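Local coordinates for protein helix-turn-helix transcriptional regulator (Pseudomonas aeruginosa, PDB 5XHX) that probably binds DNA as a LuxR-family transcriptional regulator, through a part outside this construct, which holds the N-terminal ligand-binding-type domain, at residues G97-L102 against L158-R163; V129-P134 against W165-M170; Y82-F87 against E111-Y116. All blocks are in the same frame, centred on the assembly; numbering follows the deposited sequence.

Contact 1 of 3, residues G97-L102 against L158-R163; sequences GGLFHL and LFELLR
Leu99 meets segment 158-163 of helix 153-173 chiefly through the methyl CD2. With CG anti to the backbone N (chi1 176°), the side chain runs from the strand toward the helix and delivers CD2 to the start of two side chains. The Leu99 CD2 to Phe159 CB distance is 3.4 Å, so the contact is with the stem of the phenylalanine, whose ring leads off along another direction; the two side chains cross at about a right angle. The same methyl touches Glu160 from CG to the carboxylate oxygen OE2, with Leu99 CD2 3.7 Å from each of these two Glu160 atoms.

Arg163 approaches differently. Its chain is extended from CG to NE, which carries the guanidinium back to the strand, where one flat face rests on the backbone. Leu99 N lies over the centre of that face, 4.1 Å above its plane, and Gly98 sits beside it, with Gly98 CA 3.4 Å from Arg163 NH2. Gly98 has no side chain to hold the group farther from the peptide.

Within the helix, Arg163 NH1 donates to Glu160 OE1 at 2.8 Å with an N-H...O angle of 158°. The acceptor uses its syn lone pair and lies in the guanidinium plane, so the salt bridge engages the edge and leaves the face for the peptide.

Strand 98-101 and the helix segment run nearly antiparallel, at 165°, with axes 9.7 Å apart. The segments are joined by van der Waals packing; the salt bridge lies within the helix segment, and the strand's backbone bonds go to strand 127-134. Pairing with Glu160 probably offsets the charge of Arg163 and fixes its rotation, consistent with a charged group lying with one face on the backbone of the outermost strand of this chain's sheet.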
loop_
_atom_site.group_PDB
_atom_site.type_symbol
_atom_site.label_atom_id
_atom_site.label_comp_id
_atom_site.label_asym_id
_atom_site.label_seq_id
_atom_site.Cartn_x
_atom_site.Cartn_y
_atom_site.Cartn_z
ATOM N N GLY A 97 -0.341 -6.400 20.062
ATOM C CA GLY A 97 0.728 -5.916 19.217
ATOM C C GLY A 97 1.071 -4.460 19.531
ATOM O O GLY A 97 0.680 -3.894 20.539
ATOM N N GLY A 98 1.815 -3.854 18.617
ATOM C CA GLY A 98 2.220 -2.483 18.820
ATOM C C GLY A 98 3.643 -2.224 18.391
ATOM O O GLY A 98 4.167 -2.905 17.499
ATOM N N LEU A 99 4.266 -1.218 19.005
ATOM C CA LEU A 99 5.637 -0.821 18.709
ATOM C C LEU A 99 6.433 -0.969 19.992
ATOM O O LEU A 99 6.097 -0.341 20.994
ATOM C CB LEU A 99 5.712 0.625 18.202
ATOM C CG LEU A 99 7.135 1.133 17.968
ATOM C CD1 LEU A 99 7.835 0.382 16.784
ATOM C CD2 LEU A 99 7.093 2.627 17.736
ATOM N N PHE A 100 7.486 -1.780 19.963
ATOM C CA PHE A 100 8.219 -2.095 21.176
ATOM C C PHE A 100 9.680 -1.682 21.042
ATOM O O PHE A 100 10.300 -1.898 20.004
ATOM C CB PHE A 100 8.079 -3.598 21.510
ATOM C CG PHE A 100 6.662 -4.004 21.861
ATOM C CD1 PHE A 100 6.142 -3.751 23.126
ATOM C CD2 PHE A 100 5.850 -4.597 20.919
ATOM C CE1 PHE A 100 4.829 -4.110 23.443
ATOM C CE2 PHE A 100 4.535 -4.959 21.228
ATOM C CZ PHE A 100 4.032 -4.726 22.486
ATOM N N HIS A 101 10.210 -1.095 22.111
ATOM C CA HIS A 101 11.600 -0.666 22.216
ATOM C C HIS A 101 12.300 -1.540 23.254
ATOM O O HIS A 101 11.774 -1.745 24.353
ATOM C CB HIS A 101 11.675 0.817 22.617
ATOM C CG HIS A 101 13.042 1.423 22.485
ATOM N ND1 HIS A 101 13.375 2.631 23.061
ATOM C CD2 HIS A 101 14.156 0.996 21.839
ATOM C CE1 HIS A 101 14.634 2.918 22.785
ATOM N NE2 HIS A 101 15.131 1.944 22.044
ATOM N N LEU A 102 13.481 -2.045 22.894
ATOM C CA LEU A 102 14.217 -3.028 23.694
ATOM C C LEU A 102 14.208 -2.740 25.199
ATOM O O LEU A 102 13.793 -3.585 26.003
ATOM C CB LEU A 102 15.662 -3.108 23.183
ATOM C CG LEU A 102 16.550 -4.070 23.984
ATOM C CD1 LEU A 102 16.059 -5.528 23.795
ATOM C CD2 LEU A 102 18.003 -3.925 23.576
ATOM N N LEU A 158 8.899 9.192 15.859
ATOM C CA LEU A 158 8.715 8.995 14.420
ATOM C C LEU A 158 8.100 7.634 14.104
ATOM O O LEU A 158 7.165 7.529 13.295
ATOM C CB LEU A 158 10.060 9.132 13.700
ATOM C CG LEU A 158 10.299 10.450 12.974
ATOM C CD1 LEU A 158 9.437 10.472 11.712
ATOM C CD2 LEU A 158 9.962 11.624 13.879
ATOM N N PHE A 159 8.661 6.569 14.688
ATOM C CA PHE A 159 8.117 5.231 14.459
ATOM C C PHE A 159 6.626 5.172 14.787
ATOM O O PHE A 159 5.854 4.508 14.085
ATOM C CB PHE A 159 8.890 4.211 15.295
ATOM C CG PHE A 159 10.281 3.936 14.801
ATOM C CD1 PHE A 159 10.541 3.790 13.443
ATOM C CD2 PHE A 159 11.335 3.808 15.702
ATOM C CE1 PHE A 159 11.845 3.517 12.984
ATOM C CE2 PHE A 159 12.632 3.537 15.258
ATOM C CZ PHE A 159 12.884 3.388 13.894
ATOM N N GLU A 160 6.200 5.865 15.848
ATOM C CA GLU A 160 4.777 5.902 16.189
ATOM C C GLU A 160 3.982 6.732 15.187
ATOM O O GLU A 160 2.825 6.411 14.894
ATOM C CB GLU A 160 4.580 6.477 17.604
ATOM C CG GLU A 160 5.014 5.552 18.766
ATOM C CD GLU A 160 4.030 4.414 19.034
ATOM O OE1 GLU A 160 3.011 4.285 18.311
ATOM O OE2 GLU A 160 4.276 3.649 19.981
ATOM N N LEU A 161 4.574 7.807 14.665
ATOM C CA LEU A 161 3.862 8.636 13.693
ATOM C C LEU A 161 3.547 7.852 12.427
ATOM O O LEU A 161 2.448 7.970 11.869
ATOM C CB LEU A 161 4.699 9.874 13.351
ATOM C CG LEU A 161 3.957 10.938 12.532
ATOM C CD1 LEU A 161 2.909 11.625 13.394
ATOM C CD2 LEU A 161 4.939 11.968 11.974
ATOM N N LEU A 162 4.509 7.050 11.961
ATOM C CA LEU A 162 4.385 6.305 10.718
ATOM C C LEU A 162 3.653 4.986 10.905
ATOM O O LEU A 162 3.193 4.398 9.918
ATOM C CB LEU A 162 5.770 6.026 10.138
ATOM C CG LEU A 162 6.723 7.206 9.957
ATOM C CD1 LEU A 162 8.003 6.783 9.226
ATOM C CD2 LEU A 162 6.024 8.324 9.224
ATOM N N ARG A 163 3.549 4.531 12.150
ATOM C CA ARG A 163 2.970 3.228 12.468
ATOM C C ARG A 163 1.642 2.926 11.777
ATOM O O ARG A 163 1.480 1.789 11.312
ATOM C CB ARG A 163 2.828 3.137 13.994
ATOM C CG ARG A 163 2.151 1.877 14.535
ATOM C CD ARG A 163 2.151 2.009 16.043
ATOM N NE ARG A 163 1.279 1.056 16.688
ATOM C CZ ARG A 163 0.968 1.079 17.982
ATOM N NH1 ARG A 163 1.476 2.012 18.779
ATOM N NH2 ARG A 163 0.141 0.161 18.481
#

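Contact 2 of 3, residues V129-P134 against W165-M170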
loop_
_atom_site.group_PDB
_atom_site.type_symbol
_atom_site.label_atom_id
_atom_site.label_comp_id
_atom_site.label_asym_id
_atom_site.label_seq_id
_atom_site.Cartn_x
_atom_site.Cartn_y
_atom_site.Cartn_z
ATOM N N VAL A 129 14.048 -1.998 17.857
ATOM C CA VAL A 129 12.608 -1.803 17.965
ATOM C C VAL A 129 11.950 -2.835 17.075
ATOM O O VAL A 129 12.565 -3.381 16.165
ATOM C CB VAL A 129 12.127 -0.389 17.558
ATOM C CG1 VAL A 129 12.782 0.667 18.407
ATOM C CG2 VAL A 129 12.394 -0.152 16.056
ATOM N N GLN A 130 10.670 -3.065 17.325
ATOM C CA GLN A 130 9.921 -4.027 16.539
ATOM C C GLN A 130 8.487 -3.540 16.390
ATOM O O GLN A 130 7.856 -3.167 17.381
ATOM C CB GLN A 130 9.963 -5.398 17.228
ATOM C CG GLN A 130 9.490 -6.561 16.422
ATOM C CD GLN A 130 9.710 -7.864 17.168
ATOM O OE1 GLN A 130 10.723 -8.538 16.985
ATOM N NE2 GLN A 130 8.794 -8.182 18.054
ATOM N N TYR A 131 7.966 -3.590 15.166
ATOM C CA TYR A 131 6.523 -3.522 14.943
ATOM C C TYR A 131 5.936 -4.927 15.034
ATOM O O TYR A 131 6.397 -5.827 14.329
ATOM C CB TYR A 131 6.204 -2.936 13.567
ATOM C CG TYR A 131 6.499 -1.450 13.389
ATOM C CD1 TYR A 131 5.553 -0.477 13.729
ATOM C CD2 TYR A 131 7.708 -1.032 12.853
ATOM C CE1 TYR A 131 5.822 0.886 13.530
ATOM C CE2 TYR A 131 7.983 0.304 12.646
ATOM C CZ TYR A 131 7.040 1.256 12.982
ATOM O OH TYR A 131 7.328 2.572 12.769
ATOM N N ASN A 132 4.913 -5.102 15.881
ATOM C CA ASN A 132 4.236 -6.387 16.100
ATOM C C ASN A 132 2.826 -6.307 15.544
ATOM O O ASN A 132 2.040 -5.463 15.990
ATOM C CB ASN A 132 4.123 -6.738 17.584
ATOM C CG ASN A 132 5.397 -7.239 18.170
ATOM O OD1 ASN A 132 6.477 -6.880 17.715
ATOM N ND2 ASN A 132 5.282 -8.110 19.179
ATOM N N VAL A 133 2.492 -7.197 14.624
ATOM C CA VAL A 133 1.179 -7.229 13.996
ATOM C C VAL A 133 0.568 -8.605 14.223
ATOM O O VAL A 133 0.975 -9.582 13.587
ATOM C CB VAL A 133 1.264 -6.893 12.500
ATOM C CG1 VAL A 133 -0.120 -6.988 11.845
ATOM C CG2 VAL A 133 1.867 -5.493 12.336
ATOM N N PRO A 134 -0.393 -8.724 15.136
ATOM C CA PRO A 134 -1.104 -9.998 15.310
ATOM C C PRO A 134 -1.753 -10.432 14.002
ATOM O O PRO A 134 -2.374 -9.630 13.300
ATOM C CB PRO A 134 -2.153 -9.678 16.385
ATOM C CG PRO A 134 -1.583 -8.522 17.152
ATOM C CD PRO A 134 -0.770 -7.724 16.158
ATOM N N TRP A 165 0.426 3.347 8.787
ATOM C CA TRP A 165 0.565 2.715 7.488
ATOM C C TRP A 165 1.658 1.656 7.455
ATOM O O TRP A 165 1.606 0.775 6.592
ATOM C CB TRP A 165 0.801 3.757 6.381
ATOM C CG TRP A 165 1.995 4.656 6.532
ATOM C CD1 TRP A 165 1.995 5.928 7.019
ATOM C CD2 TRP A 165 3.346 4.368 6.159
ATOM N NE1 TRP A 165 3.272 6.444 6.995
ATOM C CE2 TRP A 165 4.117 5.514 6.455
ATOM C CE3 TRP A 165 3.979 3.260 5.585
ATOM C CZ2 TRP A 165 5.493 5.575 6.223
ATOM C CZ3 TRP A 165 5.342 3.317 5.357
ATOM C CH2 TRP A 165 6.085 4.469 5.677
ATOM N N VAL A 166 2.631 1.698 8.373
ATOM C CA VAL A 166 3.585 0.588 8.458
ATOM C C VAL A 166 2.851 -0.710 8.763
ATOM O O VAL A 166 3.030 -1.718 8.077
ATOM C CB VAL A 166 4.682 0.872 9.498
ATOM C CG1 VAL A 166 5.541 -0.409 9.740
ATOM C CG2 VAL A 166 5.560 2.017 9.018
ATOM N N ILE A 167 1.989 -0.702 9.778
ATOM C CA ILE A 167 1.360 -1.964 10.155
ATOM C C ILE A 167 0.288 -2.364 9.139
ATOM O O ILE A 167 0.024 -3.555 8.947
ATOM C CB ILE A 167 0.791 -1.884 11.584
ATOM C CG1 ILE A 167 -0.401 -0.954 11.635
ATOM C CG2 ILE A 167 1.900 -1.433 12.619
ATOM C CD1 ILE A 167 -1.002 -0.829 13.038
ATOM N N ALA A 168 -0.367 -1.388 8.498
ATOM C CA ALA A 168 -1.313 -1.713 7.433
ATOM C C ALA A 168 -0.604 -2.412 6.286
ATOM O O ALA A 168 -1.084 -3.426 5.758
ATOM C CB ALA A 168 -2.011 -0.439 6.938
ATOM N N LEU A 169 0.545 -1.874 5.888
ATOM C CA LEU A 169 1.350 -2.478 4.835
ATOM C C LEU A 169 1.795 -3.886 5.215
ATOM O O LEU A 169 1.729 -4.812 4.401
ATOM C CB LEU A 169 2.584 -1.609 4.584
ATOM C CG LEU A 169 2.882 -0.876 3.292
ATOM C CD1 LEU A 169 4.368 -0.526 3.313
ATOM C CD2 LEU A 169 2.531 -1.729 2.092
ATOM N N MET A 170 2.334 -4.041 6.431
ATOM C CA MET A 170 2.808 -5.354 6.876
ATOM C C MET A 170 1.704 -6.392 6.768
ATOM O O MET A 170 1.915 -7.488 6.241
ATOM C CB MET A 170 3.333 -5.269 8.315
ATOM C CG MET A 170 4.595 -4.422 8.445
ATOM S SD MET A 170 5.084 -4.157 10.154
ATOM C CE MET A 170 5.205 -5.903 10.662
#
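The Tyr131 ring carries Val166 CG1 on one face: the methyl stands 3.7 Å from the ring centroid and only 4° off the normal, a well-centred CH-pi contact. A chi1 of 171° at Val166 turns CG1 rather than CG2 to the ring. Met170 SD comes in obliquely, 5.3 Å from the Tyr131 centroid, a Met-aromatic contact that leans on the root of the side chain, Met170 SD being 3.8 Å from Tyr131 CB. Ile167 CG2 is also oblique to the ring, 3.9 Å from Tyr131 CD1. The phenol end turns to the preceding part of the helix, where Tyr131 OH bonds to Phe159 O, so this buried hydroxyl has a polar partner.

Two residues along the strand, Val133 repeats the engagement without a ring. Its CG2 branch meets Ile167 CB at 3.8 Å and, also at 3.8 Å, the terminal methyl Met170 CE, which the bend at the methionine's third torsion brings over.

The segment axes are 9.0 Å apart at 52°. Leu36 of helix 28-36 touches both Tyr131 and Val166, and Trp165 meets His13 of the second subunit. Such a helix packed across a central antiparallel sheet fits the alpha-beta-alpha sandwich of LuxR-type ligand-binding domains.

Contact 3 of 3, residues Y82-F87 against E111-Y116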
loop_
_atom_site.group_PDB
_atom_site.type_symbol
_atom_site.label_atom_id
_atom_site.label_comp_id
_atom_site.label_asym_id
_atom_site.label_seq_id
_atom_site.Cartn_x
_atom_site.Cartn_y
_atom_site.Cartn_z
ATOM N N TYR A 82 15.393 -18.234 20.248
ATOM C CA TYR A 82 14.314 -17.243 20.180
ATOM C C TYR A 82 13.474 -17.218 21.443
ATOM O O TYR A 82 12.798 -16.214 21.710
ATOM C CB TYR A 82 13.389 -17.525 18.997
ATOM C CG TYR A 82 12.376 -18.620 19.282
ATOM C CD1 TYR A 82 12.689 -19.953 19.050
ATOM C CD2 TYR A 82 11.104 -18.322 19.777
ATOM C CE1 TYR A 82 11.767 -20.963 19.302
ATOM C CE2 TYR A 82 10.176 -19.335 20.048
ATOM C CZ TYR A 82 10.509 -20.649 19.796
ATOM O OH TYR A 82 9.592 -21.667 20.030
ATOM N N LEU A 83 13.457 -18.320 22.204
ATOM C CA LEU A 83 12.711 -18.344 23.458
ATOM C C LEU A 83 13.238 -17.327 24.457
ATOM O O LEU A 83 12.495 -16.901 25.351
ATOM C CB LEU A 83 12.749 -19.751 24.072
ATOM C CG LEU A 83 11.969 -20.790 23.259
ATOM C CD1 LEU A 83 12.225 -22.254 23.750
ATOM C CD2 LEU A 83 10.480 -20.439 23.312
ATOM N N GLN A 84 14.514 -16.954 24.352
ATOM C CA GLN A 84 15.120 -15.936 25.212
ATOM C C GLN A 84 15.078 -14.546 24.579
ATOM O O GLN A 84 15.606 -13.586 25.160
ATOM C CB GLN A 84 16.587 -16.307 25.520
ATOM C CG GLN A 84 16.766 -17.726 26.153
ATOM C CD GLN A 84 18.169 -18.310 25.913
ATOM O OE1 GLN A 84 19.155 -17.573 25.776
ATOM N NE2 GLN A 84 18.261 -19.639 25.888
ATOM N N ASP A 85 14.495 -14.425 23.394
ATOM C CA ASP A 85 14.419 -13.125 22.736
ATOM C C ASP A 85 13.301 -12.337 23.399
ATOM O O ASP A 85 12.129 -12.731 23.307
ATOM C CB ASP A 85 14.172 -13.303 21.243
ATOM C CG ASP A 85 14.116 -11.967 20.475
ATOM O OD1 ASP A 85 14.045 -10.896 21.103
ATOM O OD2 ASP A 85 14.094 -12.021 19.231
ATOM N N PRO A 86 13.616 -11.226 24.071
ATOM C CA PRO A 86 12.546 -10.419 24.694
ATOM C C PRO A 86 11.441 -10.028 23.719
ATOM O O PRO A 86 10.283 -9.866 24.128
ATOM C CB PRO A 86 13.295 -9.193 25.248
ATOM C CG PRO A 86 14.642 -9.189 24.598
ATOM C CD PRO A 86 14.952 -10.629 24.233
ATOM N N PHE A 87 11.748 -9.936 22.428
ATOM C CA PHE A 87 10.715 -9.574 21.464
ATOM C C PHE A 87 9.788 -10.744 21.150
ATOM O O PHE A 87 8.618 -10.523 20.805
ATOM C CB PHE A 87 11.359 -9.023 20.194
ATOM C CG PHE A 87 11.895 -7.628 20.374
ATOM C CD1 PHE A 87 11.038 -6.538 20.276
ATOM C CD2 PHE A 87 13.232 -7.406 20.693
ATOM C CE1 PHE A 87 11.517 -5.237 20.454
ATOM C CE2 PHE A 87 13.714 -6.093 20.891
ATOM C CZ PHE A 87 12.850 -5.021 20.765
ATOM N N GLU A 111 20.897 -9.696 29.949
ATOM C CA GLU A 111 22.295 -9.662 29.546
ATOM C C GLU A 111 23.056 -10.928 29.930
ATOM O O GLU A 111 24.202 -11.097 29.501
ATOM C CB GLU A 111 22.964 -8.436 30.159
ATOM C CG GLU A 111 22.182 -7.155 29.930
ATOM C CD GLU A 111 23.015 -6.063 29.285
ATOM O OE1 GLU A 111 24.229 -6.277 29.072
ATOM O OE2 GLU A 111 22.448 -4.990 28.985
ATOM N N THR A 112 22.458 -11.823 30.708
ATOM C CA THR A 112 23.117 -13.066 31.076
ATOM C C THR A 112 22.685 -14.246 30.215
ATOM O O THR A 112 23.184 -15.355 30.417
ATOM C CB THR A 112 22.865 -13.381 32.555
ATOM O OG1 THR A 112 21.538 -13.903 32.721
ATOM C CG2 THR A 112 23.021 -12.115 33.395
ATOM N N THR A 113 21.779 -14.042 29.262
ATOM C CA THR A 113 21.294 -15.145 28.441
ATOM C C THR A 113 22.295 -15.466 27.338
ATOM O O THR A 113 23.070 -14.610 26.902
ATOM C CB THR A 113 19.933 -14.816 27.814
ATOM O OG1 THR A 113 20.082 -13.728 26.891
ATOM C CG2 THR A 113 18.911 -14.436 28.889
ATOM N N GLU A 114 22.280 -16.722 26.891
ATOM C CA GLU A 114 23.073 -17.074 25.718
ATOM C C GLU A 114 22.646 -16.253 24.506
ATOM O O GLU A 114 23.491 -15.806 23.719
ATOM C CB GLU A 114 22.956 -18.564 25.421
ATOM C CG GLU A 114 23.844 -19.028 24.276
ATOM C CD GLU A 114 23.800 -20.534 24.098
ATOM O OE1 GLU A 114 22.989 -21.178 24.791
ATOM O OE2 GLU A 114 24.578 -21.073 23.281
ATOM N N TYR A 115 21.333 -16.043 24.345
ATOM C CA TYR A 115 20.821 -15.241 23.235
ATOM C C TYR A 115 21.530 -13.883 23.156
ATOM O O TYR A 115 21.966 -13.451 22.083
ATOM C CB TYR A 115 19.295 -15.073 23.377
ATOM C CG TYR A 115 18.733 -14.084 22.387
ATOM C CD1 TYR A 115 18.524 -14.459 21.070
ATOM C CD2 TYR A 115 18.466 -12.763 22.754
ATOM C CE1 TYR A 115 18.053 -13.569 20.141
ATOM C CE2 TYR A 115 17.974 -11.844 21.815
ATOM C CZ TYR A 115 17.768 -12.280 20.505
ATOM O OH TYR A 115 17.312 -11.446 19.519
ATOM N N TYR A 116 21.689 -13.214 24.295
ATOM C CA TYR A 116 22.328 -11.899 24.310
ATOM C C TYR A 116 23.760 -11.953 23.775
ATOM O O TYR A 116 24.177 -11.092 22.987
ATOM C CB TYR A 116 22.317 -11.348 25.737
ATOM C CG TYR A 116 22.952 -9.980 25.908
ATOM C CD1 TYR A 116 22.262 -8.830 25.563
ATOM C CD2 TYR A 116 24.233 -9.841 26.440
ATOM C CE1 TYR A 116 22.827 -7.570 25.727
ATOM C CE2 TYR A 116 24.809 -8.584 26.610
ATOM C CZ TYR A 116 24.099 -7.455 26.251
ATOM O OH TYR A 116 24.650 -6.204 26.409
HETATM O O HOH W 1 20.805 -21.299 26.142
HETATM O O HOH W 2 16.263 -9.490 20.631
#
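Gln84 makes the direct hydrogen bond between the segments: Tyr115 N donates to Gln84 OE1 at 3.0 Å, with an N-H...O angle of 161°. The donor is tilted from the amide's carbonyl plane. Because Tyr115 N belongs to the first turn of helix 114-123, the glutamine oxygen occupies a place at the N-terminal end, where the first-turn N-H groups lack acceptors within the helix and where the helix dipole would probably favour an acceptor.

Water extends both ends of this contact. Gln84 NE2 donates to one water at 3.0 Å, and that water donates to Glu114 OE1 at 2.6 Å; the other oxygen of Glu114 forms a salt bridge with Arg76. A second water donates to Asp85 OD1 at 2.7 Å; it also approaches Tyr115 OH, but so unusually closely that this link to the phenol is less certain. Asp85 OD2 bonds to Tyr77.

The ring of Tyr115 carries most of the packing. Its CG stands anti to the backbone N (chi1 171°), which swings the ring across the backbone of the 82-87 segment. Asp85 CA lies over one face, offset toward the rim and 4.0 Å from the centroid, as a CH-pi contact. The Asp85 carboxylate is nearly parallel to the ring, the planes being 18° apart. Pro86 CD touches obliquely, 4.1 Å from Tyr115 CE2.

Capping bonds complete the set. Phe87 N donates to Asp85 OD1 at 2.8 Å, meeting it from above the carboxylate plane, and Tyr116 N donates to Thr113 OG1 at 3.1 Å; Thr113 OG1 also bonds to Phe110 O. Asp85 and Thr113 are thus N-caps of helices 86-92 and 114-123, and the contact is a meeting of two capped helix starts, bridged by a glutamine and a tyrosine, on the helical side of the domain away from helix 153-173.

How the contacts relate
Contacts 1 and 2 are neighbours, their centres about 8 Å apart: both use helix 153-173, and their strands pair in one sheet through bonds such as Gly98 O to Asn132 N at 2.8 Å. Both also touch the second subunit. Contact 3 lies about 21 Å from contact 1 and 22 Å from contact 2, centre to centre, and on the opposite side of the chain's centre from contact 2. Phe87 bridges the gap, with Phe87 CE1 3.6 Å from Phe100 O and Phe87 CB 3.3 Å from Gln130 OE1. In LuxR-type relatives, the autoinducer pocket lies between sheet and helices; no ligand marks such a pocket near these contacts.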